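Long-range contacts in cupin 2, conserved barrel domain protein (Shewanella frigidimarina, PDB 2PFW), which is of unknown function but has the RmlC-like cupin barrel and is probably related to the sugar-processing KdgF proteins: residues Leu23-Leu28 with Val37-Asp42; Tyr59-Glu64 with Ile99-Phe104; Arg53-Ser58 with Val84-Asp89; Glu64-Val69 with Val93-Gly98. One frame throughout, in Å; residues are numbered along the deposited sequence.

Contact 1 of 4, residues Leu23-Leu28 with Val37-Asp42; sequences LKRQML and VKIWFD
Trp40 O is gripped from several directions: Lys24 N donates to it at 3.1 Å, Leu23 CA offers a weaker C-H contact, and a water sits 2.7 Å from it. That water also accepts from Lys24 NZ, which the bends at chi3 and chi4 bring within 4.0 Å of Trp40 CB. Strands 23-28 and 37-41 run antiparallel, with Lys24-Trp40 and Gln26-Lys38 as the hydrogen-bonded pairs. On the face that carries those four residues, the indole of Trp40 lies edge-on to the neighbouring strand. Its CZ3 comes to 3.5 Å from Gln26 CB, near the ring plane, while Lys38 CG rides over one ring face. With CG anti to the carbonyl carbon (chi1 -69°), the ring crosses the Lys24 side chain at about a right angle. An alanine at Trp40 is likely to leave Gln26 CB without the ring edge it rests on and uncover the Lys38 chain that lies over the indole face. The Gln26 amide is fixed from beyond the pair, its NE2 donating to Thr14 O and Gly11 O. The other face is mostly apolar: Leu23 CD2 sits over the Phe41 ring, 3.9 Å from its centroid, a CH-pi contact, and Ile39 CD1 meets Arg25 CG at 3.5 Å, the charged end of that arginine going to Phe111. Met27, a selenomethionine, lays its CE against Val37 CG1. The two strands form the hairpin 23-31/34-41; strand 98-105 pairs with the far edge of 34-41, and Leu28 O receives a bond from Ser81 OG of the second subunit.

Contact 2 of 4, residues Tyr59-Glu64 with Ile99-Phe104; sequences YVVEGE and ILIDTF. With EDO (1,2-ethanediol), chain C.
Ile99 faces two consecutive residues, Val61 and Glu62, across the sheet, which makes this a classic beta bulge in the antiparallel pairing of strands 55-61 and 98-105 of the cupin barrel. Its carbonyl oxygen takes both amides: Val61 N at 2.8 Å, tilted 30° from the carbonyl plane, and Glu62 N at 3.2 Å. The side chain of Ile99 can be followed outward. CB lies against Val61 CB, and CG2 touches that same CB at 3.6 Å. CG1, turned anti to the carbonyl carbon (chi1 -62°), leads the other branch away from the valine and packs on Trp40 CD1 of the next strand. CD1 at the tip then reaches the flank of Glu62, near CG and OE2. On the same side Val61 CG2 presses against Ile101 CG1 at 3.4 Å, tighter than ordinary van der Waals contact. The chain turns a corner at Glu62, within the bulge, and Gly63 next to it adopts backbone angles (phi 112°) at which any CB would jam against the preceding carbonyl oxygen. Before the bulge, Tyr59 and Ile101 exchange a regular pair of backbone bonds. The Tyr59 ring heads away from this pair, its OH bonded to Lys38 of the second subunit. Val60 and Leu100 occupy the opposite face, which looks into the barrel. Leu100 divides its tip there: CD1 lies 3.4 Å from C2 of a 1,2-ethanediol, probably from the crystallisation liquor, whereas CD2 lies 3.4 Å from Tyr59 O.

Contact 3 of 4, residues Arg53-Ser58 with Val84-Asp89; sequences RHSQVS and VPPHVD. With EDO (1,2-ethanediol), chain C.
Gln56 and Val84 form the firm end of this contact, a hydrogen-bonded antiparallel pair. Val84 N reaches Gln56 O at 3.0 Å and nearly straight (167°); the return bond from Gln56 N is longer, 3.3 Å, and more bent. Their side chains stand next to each other, CB to CB, on the barrel interior. The extended Gln56 chain carries its amide inward, where NE2 bonds weakly to O1 of a 1,2-ethanediol and OE1 weakly accepts from His52. Packing stays close a step further on: Pro86 CB lies 3.0 Å from Arg53 O, and Pro86 CG meets Ser55 OG at 3.4 Å. That hydroxyl is held by Glu33 and Asn31 of the second subunit. Between the two segments a water lies 2.8 Å from His54 O and 2.6 Å from Pro85 O. The outer end is looser. Arg53 and His87 are both exposed; the imidazole lays one face over Arg53 CA, 3.9 Å from the ring centroid, a CH-pi contact, while the guanidinium, at the end of an extended chain, has His54 CE1 over the centre of one face. His87 takes a positive phi (73°) as third residue of the type II turn Pro85-Val88, the place a glycine commonly holds in the second cupin motif. Strand 55-61 belongs to the first motif, Gln56 standing where many cupins have a metal-binding glutamate. With His52 and His90 nearby, the contact lies beside what is, by family likeness, the cupin metal pocket.

Contact 4 of 4, residues Glu64-Val69 with Val93-Gly98; sequences EFHVNV and VCPTGG
His66 and Val93 make an antiparallel hydrogen-bonded pair, His66 N to Val93 O at 2.9 Å and Val93 N to His66 O in return, after which segment 93-98 curls round the start of strand 65-69. Inward of this pair, Cys94 lies on one face of the Phe65 ring. Its SG is 3.8 Å from the ring centroid and only 17° off the normal, a sulfur-aromatic contact, and CB adds a CH-pi contact on the same face. SG comes over the ring because it is anti to Cys94 N (chi1 -165°). At the ring edge lies Gly98 C; a CB on Gly98 would collide with Phe65 CE1, so the ring can tuck against bare backbone. An alanine in place of Phe65 would probably leave the Cys94 sulfur without its aromatic partner and open a gap beside Gly98. On the outer side the His66 ring crosses Pro95 at about a right angle, ND1 meeting CG at 3.7 Å. The turn itself is closed by Thr96 OG1, which accepts from Glu64 N at 3.1 Å and donates to Gly97 O at 2.8 Å, on a lone pair in the carbonyl plane. The hydroxyl thus spends its proton on its own turn and its acceptor side on the neighbouring strand, linking the two backbones, while beneath them the ring and sulfur meet by dispersion.

Overall arrangement
From the N terminus, contact 1 comes first and closes a short hairpin loop before any other contact opens. Contact 3 opens next, at 53-58, and contact 2 follows directly at 59-64 on the same strand, 55-61. Contact 3 closes at 84-89, while contact 2 waits until 99-104, so the two cross. Contact 4, opening from the shared Glu64 and closing at 93-98, is nested inside contact 2 and crosses contact 3. Contacts 1, 2 and 3 all belong to the larger antiparallel sheet, where strand 98-105 runs between 34-41 and 55-61. Contact 4 pairs strands of the smaller sheet and leads through Gly98 into the larger one; Phe65 reaches across to Phe41, Val60 and Leu100, joining the two sheets in the barrel core.

Contact 1 of 4, residues Leu23-Leu28 with Val37-Asp42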
# COMPACT_ATOMS: atom_id res chain seq x y z
N LEU A 23 -3.81 -12.78 -13.68
CA LEU A 23 -3.50 -12.12 -12.42
C LEU A 23 -2.72 -13.05 -11.48
O LEU A 23 -3.01 -14.24 -11.39
CB LEU A 23 -4.77 -11.65 -11.72
CG LEU A 23 -5.55 -10.48 -12.31
CD1 LEU A 23 -6.24 -9.69 -11.20
CD2 LEU A 23 -4.65 -9.57 -13.13
N LYS A 24 -1.75 -12.47 -10.79
CA LYS A 24 -1.01 -13.16 -9.74
C LYS A 24 -1.01 -12.31 -8.47
O LYS A 24 -0.86 -11.09 -8.56
CB LYS A 24 0.43 -13.44 -10.16
CG LYS A 24 0.59 -14.57 -11.17
CD LYS A 24 2.06 -14.85 -11.45
CE LYS A 24 2.45 -14.58 -12.90
NZ LYS A 24 3.08 -13.24 -13.07
N ARG A 25 -1.19 -12.92 -7.30
CA ARG A 25 -1.40 -12.14 -6.08
C ARG A 25 -0.43 -12.57 -4.98
O ARG A 25 -0.23 -13.76 -4.78
CB ARG A 25 -2.84 -12.28 -5.58
CG ARG A 25 -3.18 -11.44 -4.37
CD ARG A 25 -4.68 -11.38 -4.11
NE ARG A 25 -5.19 -12.69 -3.72
CZ ARG A 25 -6.35 -13.24 -4.00
NH1 ARG A 25 -7.27 -12.61 -4.72
NH2 ARG A 25 -6.62 -14.46 -3.56
N GLN A 26 0.14 -11.59 -4.28
CA GLN A 26 0.98 -11.86 -3.13
C GLN A 26 0.55 -11.06 -1.91
O GLN A 26 0.41 -9.84 -1.97
CB GLN A 26 2.45 -11.56 -3.42
CG GLN A 26 3.41 -12.05 -2.34
CD GLN A 26 4.82 -11.55 -2.60
OE1 GLN A 26 5.00 -10.35 -2.76
NE2 GLN A 26 5.78 -12.46 -2.66
N MSE A 27 0.34 -11.75 -0.79
CA MSE A 27 0.05 -11.09 0.48
C MSE A 27 1.23 -10.28 0.99
O MSE A 27 2.27 -10.85 1.08
CB MSE A 27 -0.37 -12.13 1.53
CG MSE A 27 -0.88 -11.49 2.83
SE MSE A 27 -2.48 -10.38 2.56
CE MSE A 27 -3.44 -11.74 1.69
N LEU A 28 1.03 -9.01 1.29
CA LEU A 28 2.08 -8.19 1.89
C LEU A 28 1.92 -8.10 3.41
O LEU A 28 2.90 -7.99 4.15
CB LEU A 28 2.06 -6.78 1.31
CG LEU A 28 2.24 -6.71 -0.22
CD1 LEU A 28 2.21 -5.27 -0.69
CD2 LEU A 28 3.53 -7.40 -0.63
N VAL A 37 -2.04 -6.37 -0.64
CA VAL A 37 -1.52 -7.43 -1.50
C VAL A 37 -0.77 -6.81 -2.69
O VAL A 37 -0.93 -5.62 -2.95
CB VAL A 37 -2.60 -8.38 -2.03
CG1 VAL A 37 -3.38 -8.99 -0.88
CG2 VAL A 37 -3.53 -7.65 -3.00
N LYS A 38 0.01 -7.65 -3.35
CA LYS A 38 0.73 -7.35 -4.57
C LYS A 38 0.14 -8.15 -5.73
O LYS A 38 0.08 -9.38 -5.65
CB LYS A 38 2.22 -7.66 -4.43
CG LYS A 38 3.10 -6.94 -5.44
CD LYS A 38 4.55 -7.37 -5.31
CE LYS A 38 5.46 -6.22 -5.72
NZ LYS A 38 6.89 -6.66 -5.83
N ILE A 39 -0.30 -7.45 -6.76
CA ILE A 39 -0.93 -8.05 -7.93
C ILE A 39 -0.11 -7.81 -9.19
O ILE A 39 0.11 -6.66 -9.57
CB ILE A 39 -2.34 -7.47 -8.18
CG1 ILE A 39 -3.21 -7.34 -6.93
CG2 ILE A 39 -3.04 -8.29 -9.26
CD1 ILE A 39 -3.71 -8.66 -6.39
N TRP A 40 0.33 -8.89 -9.83
CA TRP A 40 1.01 -8.79 -11.11
C TRP A 40 0.01 -8.95 -12.26
O TRP A 40 -0.67 -9.97 -12.32
CB TRP A 40 2.09 -9.85 -11.28
CG TRP A 40 3.29 -9.71 -10.39
CD1 TRP A 40 4.51 -9.21 -10.72
CD2 TRP A 40 3.36 -10.07 -9.01
NE1 TRP A 40 5.35 -9.25 -9.63
CE2 TRP A 40 4.66 -9.77 -8.56
CE3 TRP A 40 2.45 -10.63 -8.11
CZ2 TRP A 40 5.07 -10.00 -7.25
CZ3 TRP A 40 2.86 -10.86 -6.81
CH2 TRP A 40 4.16 -10.55 -6.40
N PHE A 41 -0.06 -7.96 -13.14
CA PHE A 41 -0.90 -8.07 -14.32
C PHE A 41 -0.12 -8.56 -15.54
O PHE A 41 0.85 -7.92 -15.94
CB PHE A 41 -1.54 -6.72 -14.64
CG PHE A 41 -2.64 -6.28 -13.69
CD1 PHE A 41 -2.37 -6.10 -12.34
CD2 PHE A 41 -3.92 -6.05 -14.15
CE1 PHE A 41 -3.37 -5.69 -11.48
CE2 PHE A 41 -4.93 -5.65 -13.29
CZ PHE A 41 -4.65 -5.46 -11.95
N ASP A 42 -0.50 -9.68 -16.13
CA ASP A 42 -0.11 -9.99 -17.51
C ASP A 42 -0.60 -8.89 -18.44
O ASP A 42 -1.50 -8.13 -18.10
CB ASP A 42 -0.67 -11.33 -17.96
CG ASP A 42 -0.29 -12.48 -17.04
OD1 ASP A 42 0.61 -12.27 -16.20
OD2 ASP A 42 -0.88 -13.56 -17.16
O HOH W 1 0.50 -11.93 -13.79
O HOH W 2 7.07 -8.54 -3.33

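Contact 2 of 4, residues Tyr59-Glu64 with Ile99-Phe104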
# COMPACT_ATOMS: atom_id res chain seq x y z
N TYR A 59 -1.94 1.60 -5.44
CA TYR A 59 -0.73 2.28 -5.87
C TYR A 59 -0.15 1.58 -7.11
O TYR A 59 -0.09 0.35 -7.13
CB TYR A 59 0.33 2.31 -4.76
CG TYR A 59 1.61 3.01 -5.20
CD1 TYR A 59 1.68 4.38 -5.27
CD2 TYR A 59 2.73 2.26 -5.54
CE1 TYR A 59 2.85 5.02 -5.66
CE2 TYR A 59 3.90 2.90 -5.94
CZ TYR A 59 3.95 4.27 -6.00
OH TYR A 59 5.11 4.89 -6.40
N VAL A 60 0.26 2.35 -8.12
CA VAL A 60 0.85 1.70 -9.29
C VAL A 60 2.36 1.53 -9.07
O VAL A 60 3.08 2.52 -9.02
CB VAL A 60 0.59 2.46 -10.59
CG1 VAL A 60 1.05 1.61 -11.78
CG2 VAL A 60 -0.88 2.82 -10.76
N VAL A 61 2.79 0.29 -8.95
CA VAL A 61 4.22 -0.01 -8.82
C VAL A 61 4.87 0.13 -10.19
O VAL A 61 5.82 0.90 -10.34
CB VAL A 61 4.48 -1.41 -8.25
CG1 VAL A 61 5.95 -1.78 -8.40
CG2 VAL A 61 4.05 -1.47 -6.79
N GLU A 62 4.36 -0.58 -11.19
CA GLU A 62 4.80 -0.29 -12.56
C GLU A 62 3.79 -0.75 -13.60
O GLU A 62 3.01 -1.67 -13.36
CB GLU A 62 6.16 -0.93 -12.82
CG GLU A 62 6.10 -2.43 -12.97
CD GLU A 62 7.11 -2.96 -13.96
OE1 GLU A 62 7.34 -2.30 -15.00
OE2 GLU A 62 7.68 -4.04 -13.70
N GLY A 63 3.82 -0.12 -14.76
CA GLY A 63 2.98 -0.46 -15.90
C GLY A 63 1.97 0.64 -16.16
O GLY A 63 1.88 1.60 -15.39
N GLU A 64 1.20 0.53 -17.24
CA GLU A 64 0.21 1.54 -17.56
C GLU A 64 -1.18 0.99 -17.24
O GLU A 64 -1.56 -0.07 -17.74
CB GLU A 64 0.30 1.99 -19.02
CG GLU A 64 1.60 2.63 -19.45
CD GLU A 64 1.94 3.91 -18.72
OE1 GLU A 64 1.13 4.87 -18.75
OE2 GLU A 64 3.03 3.95 -18.10
N ILE A 99 2.32 -3.84 -12.24
CA ILE A 99 2.20 -4.25 -10.84
C ILE A 99 1.44 -3.21 -10.02
O ILE A 99 1.71 -2.01 -10.12
CB ILE A 99 3.57 -4.52 -10.22
CG1 ILE A 99 4.33 -5.66 -10.91
CG2 ILE A 99 3.46 -4.80 -8.73
CD1 ILE A 99 5.83 -5.63 -10.68
N LEU A 100 0.50 -3.69 -9.22
CA LEU A 100 -0.31 -2.86 -8.34
C LEU A 100 -0.11 -3.26 -6.87
O LEU A 100 0.07 -4.44 -6.58
CB LEU A 100 -1.80 -2.98 -8.62
CG LEU A 100 -2.42 -2.17 -9.74
CD1 LEU A 100 -3.93 -2.41 -9.76
CD2 LEU A 100 -2.11 -0.69 -9.61
N ILE A 101 -0.17 -2.30 -5.97
CA ILE A 101 -0.41 -2.60 -4.55
C ILE A 101 -1.85 -2.25 -4.20
O ILE A 101 -2.21 -1.08 -4.20
CB ILE A 101 0.59 -1.86 -3.64
CG1 ILE A 101 2.05 -1.95 -4.09
CG2 ILE A 101 0.38 -2.31 -2.20
CD1 ILE A 101 3.01 -2.84 -3.35
N ASP A 102 -2.66 -3.26 -3.93
CA ASP A 102 -4.05 -3.06 -3.52
C ASP A 102 -4.14 -3.18 -1.99
O ASP A 102 -3.75 -4.23 -1.48
CB ASP A 102 -4.98 -4.06 -4.17
CG ASP A 102 -5.30 -3.84 -5.63
OD1 ASP A 102 -5.16 -2.72 -6.15
OD2 ASP A 102 -5.71 -4.81 -6.30
N THR A 103 -4.64 -2.14 -1.34
CA THR A 103 -4.92 -2.19 0.09
C THR A 103 -6.40 -1.93 0.37
O THR A 103 -7.00 -1.06 -0.27
CB THR A 103 -4.07 -1.17 0.85
OG1 THR A 103 -4.68 0.12 0.83
CG2 THR A 103 -2.72 -1.02 0.16
N PHE A 104 -6.95 -2.67 1.32
CA PHE A 104 -8.36 -2.66 1.66
C PHE A 104 -8.60 -2.46 3.15
O PHE A 104 -7.91 -3.09 3.96
CB PHE A 104 -9.01 -3.99 1.25
CG PHE A 104 -8.78 -4.31 -0.22
CD1 PHE A 104 -9.60 -3.74 -1.18
CD2 PHE A 104 -7.76 -5.16 -0.60
CE1 PHE A 104 -9.40 -4.02 -2.52
CE2 PHE A 104 -7.56 -5.44 -1.94
CZ PHE A 104 -8.38 -4.87 -2.90
C1 EDO C . -7.55 -3.79 -8.14
O1 EDO C . -7.31 -2.38 -8.10
C2 EDO C . -6.60 -4.43 -9.15
O2 EDO C . -6.35 -5.79 -8.78

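Contact 3 of 4, residues Arg53-Ser58 with Val84-Asp89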
# COMPACT_ATOMS: atom_id res chain seq x y z
N ARG A 53 -17.81 -3.76 -0.45
CA ARG A 53 -17.98 -2.86 0.69
C ARG A 53 -16.65 -2.24 1.10
O ARG A 53 -16.58 -1.07 1.46
CB ARG A 53 -18.59 -3.60 1.87
CG ARG A 53 -17.78 -4.78 2.39
CD ARG A 53 -18.56 -5.50 3.49
NE ARG A 53 -17.80 -6.54 4.16
CZ ARG A 53 -17.67 -7.80 3.79
NH1 ARG A 53 -18.25 -8.25 2.69
NH2 ARG A 53 -16.94 -8.63 4.52
N HIS A 54 -15.60 -3.04 1.04
CA HIS A 54 -14.28 -2.65 1.53
C HIS A 54 -13.81 -1.33 0.95
O HIS A 54 -13.95 -1.06 -0.25
CB HIS A 54 -13.26 -3.74 1.18
CG HIS A 54 -13.64 -5.12 1.60
ND1 HIS A 54 -14.55 -5.90 0.91
CD2 HIS A 54 -13.23 -5.88 2.65
CE1 HIS A 54 -14.69 -7.07 1.51
NE2 HIS A 54 -13.90 -7.08 2.57
N SER A 55 -13.23 -0.45 1.79
CA SER A 55 -12.52 0.70 1.24
C SER A 55 -11.26 0.19 0.53
O SER A 55 -10.75 -0.88 0.86
CB SER A 55 -12.18 1.72 2.32
OG SER A 55 -13.27 2.59 2.56
N GLN A 56 -10.79 0.92 -0.47
CA GLN A 56 -9.64 0.43 -1.24
C GLN A 56 -8.76 1.61 -1.65
O GLN A 56 -9.24 2.60 -2.19
CB GLN A 56 -10.08 -0.36 -2.47
CG GLN A 56 -8.93 -0.84 -3.35
CD GLN A 56 -9.40 -1.49 -4.64
OE1 GLN A 56 -10.42 -2.16 -4.71
NE2 GLN A 56 -8.63 -1.28 -5.70
N VAL A 57 -7.46 1.48 -1.39
CA VAL A 57 -6.48 2.43 -1.95
C VAL A 57 -5.47 1.61 -2.76
O VAL A 57 -5.05 0.54 -2.32
CB VAL A 57 -5.81 3.28 -0.88
CG1 VAL A 57 -4.96 4.39 -1.49
CG2 VAL A 57 -6.86 3.92 0.03
N SER A 58 -5.12 2.11 -3.94
CA SER A 58 -4.27 1.35 -4.86
C SER A 58 -3.11 2.22 -5.33
O SER A 58 -3.28 3.42 -5.58
CB SER A 58 -5.08 0.82 -6.04
OG SER A 58 -5.58 -0.48 -5.85
N VAL A 84 -11.01 4.01 -4.12
CA VAL A 84 -12.37 3.55 -4.34
C VAL A 84 -13.19 3.54 -3.05
O VAL A 84 -12.98 2.71 -2.17
CB VAL A 84 -12.34 2.12 -4.93
CG1 VAL A 84 -13.72 1.69 -5.38
CG2 VAL A 84 -11.35 2.08 -6.08
N PRO A 85 -14.13 4.47 -2.93
CA PRO A 85 -15.00 4.46 -1.74
C PRO A 85 -15.78 3.16 -1.67
O PRO A 85 -15.92 2.43 -2.65
CB PRO A 85 -15.90 5.68 -1.95
CG PRO A 85 -15.16 6.53 -2.93
CD PRO A 85 -14.47 5.56 -3.85
N PRO A 86 -16.30 2.82 -0.49
CA PRO A 86 -17.12 1.61 -0.38
C PRO A 86 -18.28 1.63 -1.38
O PRO A 86 -18.95 2.66 -1.48
CB PRO A 86 -17.64 1.67 1.06
CG PRO A 86 -16.59 2.45 1.78
CD PRO A 86 -16.14 3.51 0.80
N HIS A 87 -18.44 0.53 -2.07
CA HIS A 87 -19.51 0.16 -2.97
C HIS A 87 -19.45 0.92 -4.28
O HIS A 87 -20.37 0.82 -5.09
CB HIS A 87 -20.88 0.40 -2.30
CG HIS A 87 -21.09 -0.43 -1.07
ND1 HIS A 87 -21.24 0.13 0.18
CD2 HIS A 87 -21.18 -1.77 -0.88
CE1 HIS A 87 -21.41 -0.82 1.08
NE2 HIS A 87 -21.38 -1.99 0.46
N VAL A 88 -18.38 1.68 -4.50
CA VAL A 88 -18.28 2.47 -5.74
C VAL A 88 -17.85 1.58 -6.91
O VAL A 88 -16.95 0.75 -6.79
CB VAL A 88 -17.30 3.64 -5.60
CG1 VAL A 88 -17.07 4.32 -6.94
CG2 VAL A 88 -17.81 4.66 -4.58
N ASP A 89 -18.51 1.74 -8.05
CA ASP A 89 -18.16 0.96 -9.23
C ASP A 89 -16.74 1.31 -9.69
O ASP A 89 -16.38 2.48 -9.69
CB ASP A 89 -19.14 1.22 -10.37
CG ASP A 89 -20.42 0.42 -10.28
OD1 ASP A 89 -20.43 -0.60 -9.56
OD2 ASP A 89 -21.41 0.83 -10.92
C1 EDO C . -7.55 -3.79 -8.14
O1 EDO C . -7.31 -2.38 -8.10
C2 EDO C . -6.60 -4.43 -9.15
O2 EDO C . -6.35 -5.79 -8.78
O HOH W 3 -14.70 0.17 -2.64

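Contact 4 of 4, residues Glu64-Val69 with Val93-Gly98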
# COMPACT_ATOMS: atom_id res chain seq x y z
N GLU A 64 1.20 0.53 -17.24
CA GLU A 64 0.21 1.54 -17.56
C GLU A 64 -1.18 0.99 -17.24
O GLU A 64 -1.56 -0.07 -17.74
CB GLU A 64 0.30 1.99 -19.02
CG GLU A 64 1.60 2.63 -19.45
CD GLU A 64 1.94 3.91 -18.72
OE1 GLU A 64 1.13 4.87 -18.75
OE2 GLU A 64 3.03 3.95 -18.10
N PHE A 65 -1.91 1.70 -16.39
CA PHE A 65 -3.21 1.21 -15.92
C PHE A 65 -4.32 2.15 -16.40
O PHE A 65 -4.29 3.34 -16.09
CB PHE A 65 -3.24 1.07 -14.40
CG PHE A 65 -2.56 -0.22 -13.95
CD1 PHE A 65 -1.18 -0.25 -13.77
CD2 PHE A 65 -3.29 -1.36 -13.72
CE1 PHE A 65 -0.57 -1.43 -13.37
CE2 PHE A 65 -2.69 -2.53 -13.31
CZ PHE A 65 -1.32 -2.56 -13.14
N HIS A 66 -5.25 1.59 -17.16
CA HIS A 66 -6.50 2.25 -17.49
C HIS A 66 -7.49 2.00 -16.35
O HIS A 66 -7.99 0.88 -16.23
CB HIS A 66 -7.09 1.74 -18.81
CG HIS A 66 -6.34 2.15 -20.03
ND1 HIS A 66 -5.05 1.74 -20.28
CD2 HIS A 66 -6.68 2.93 -21.09
CE1 HIS A 66 -4.63 2.24 -21.42
NE2 HIS A 66 -5.60 2.96 -21.94
N VAL A 67 -7.75 3.00 -15.52
CA VAL A 67 -8.59 2.74 -14.35
C VAL A 67 -9.91 3.50 -14.43
O VAL A 67 -9.95 4.70 -14.69
CB VAL A 67 -7.86 3.08 -13.03
CG1 VAL A 67 -8.79 2.83 -11.85
CG2 VAL A 67 -6.59 2.26 -12.90
N ASN A 68 -11.00 2.77 -14.19
CA ASN A 68 -12.31 3.40 -14.07
C ASN A 68 -12.75 3.44 -12.61
O ASN A 68 -12.87 2.37 -12.01
CB ASN A 68 -13.36 2.66 -14.91
CG ASN A 68 -14.64 3.48 -15.03
OD1 ASN A 68 -14.97 4.28 -14.16
ND2 ASN A 68 -15.37 3.27 -16.12
N VAL A 69 -12.97 4.63 -12.08
CA VAL A 69 -13.65 4.81 -10.80
C VAL A 69 -14.89 5.69 -10.97
O VAL A 69 -14.77 6.87 -11.30
CB VAL A 69 -12.74 5.42 -9.72
CG1 VAL A 69 -13.52 5.57 -8.42
CG2 VAL A 69 -11.51 4.55 -9.49
N VAL A 93 -7.66 -2.09 -16.13
CA VAL A 93 -7.06 -2.83 -17.23
C VAL A 93 -5.59 -2.46 -17.41
O VAL A 93 -5.25 -1.28 -17.33
CB VAL A 93 -7.79 -2.53 -18.56
CG1 VAL A 93 -6.85 -2.64 -19.74
CG2 VAL A 93 -8.97 -3.49 -18.71
N CYS A 94 -4.74 -3.43 -17.68
CA CYS A 94 -3.32 -3.16 -17.89
C CYS A 94 -2.81 -3.72 -19.22
O CYS A 94 -2.41 -4.88 -19.30
CB CYS A 94 -2.49 -3.77 -16.75
SG CYS A 94 -0.80 -3.15 -16.69
N PRO A 95 -2.81 -2.91 -20.27
CA PRO A 95 -2.44 -3.40 -21.60
C PRO A 95 -0.97 -3.82 -21.69
O PRO A 95 -0.62 -4.79 -22.36
CB PRO A 95 -2.67 -2.19 -22.50
CG PRO A 95 -3.51 -1.25 -21.71
CD PRO A 95 -3.16 -1.49 -20.27
N THR A 96 -0.10 -3.08 -21.02
CA THR A 96 1.33 -3.31 -21.09
C THR A 96 1.80 -4.39 -20.13
O THR A 96 2.91 -4.91 -20.27
CB THR A 96 2.10 -2.01 -20.75
OG1 THR A 96 1.84 -1.67 -19.38
CG2 THR A 96 1.60 -0.86 -21.60
N GLY A 97 0.98 -4.75 -19.14
CA GLY A 97 1.51 -5.56 -18.03
C GLY A 97 2.02 -4.62 -16.96
O GLY A 97 2.31 -3.45 -17.24
N GLY A 98 2.13 -5.06 -15.71
CA GLY A 98 2.41 -4.11 -14.64
C GLY A 98 2.22 -4.70 -13.25
O GLY A 98 1.99 -5.89 -13.09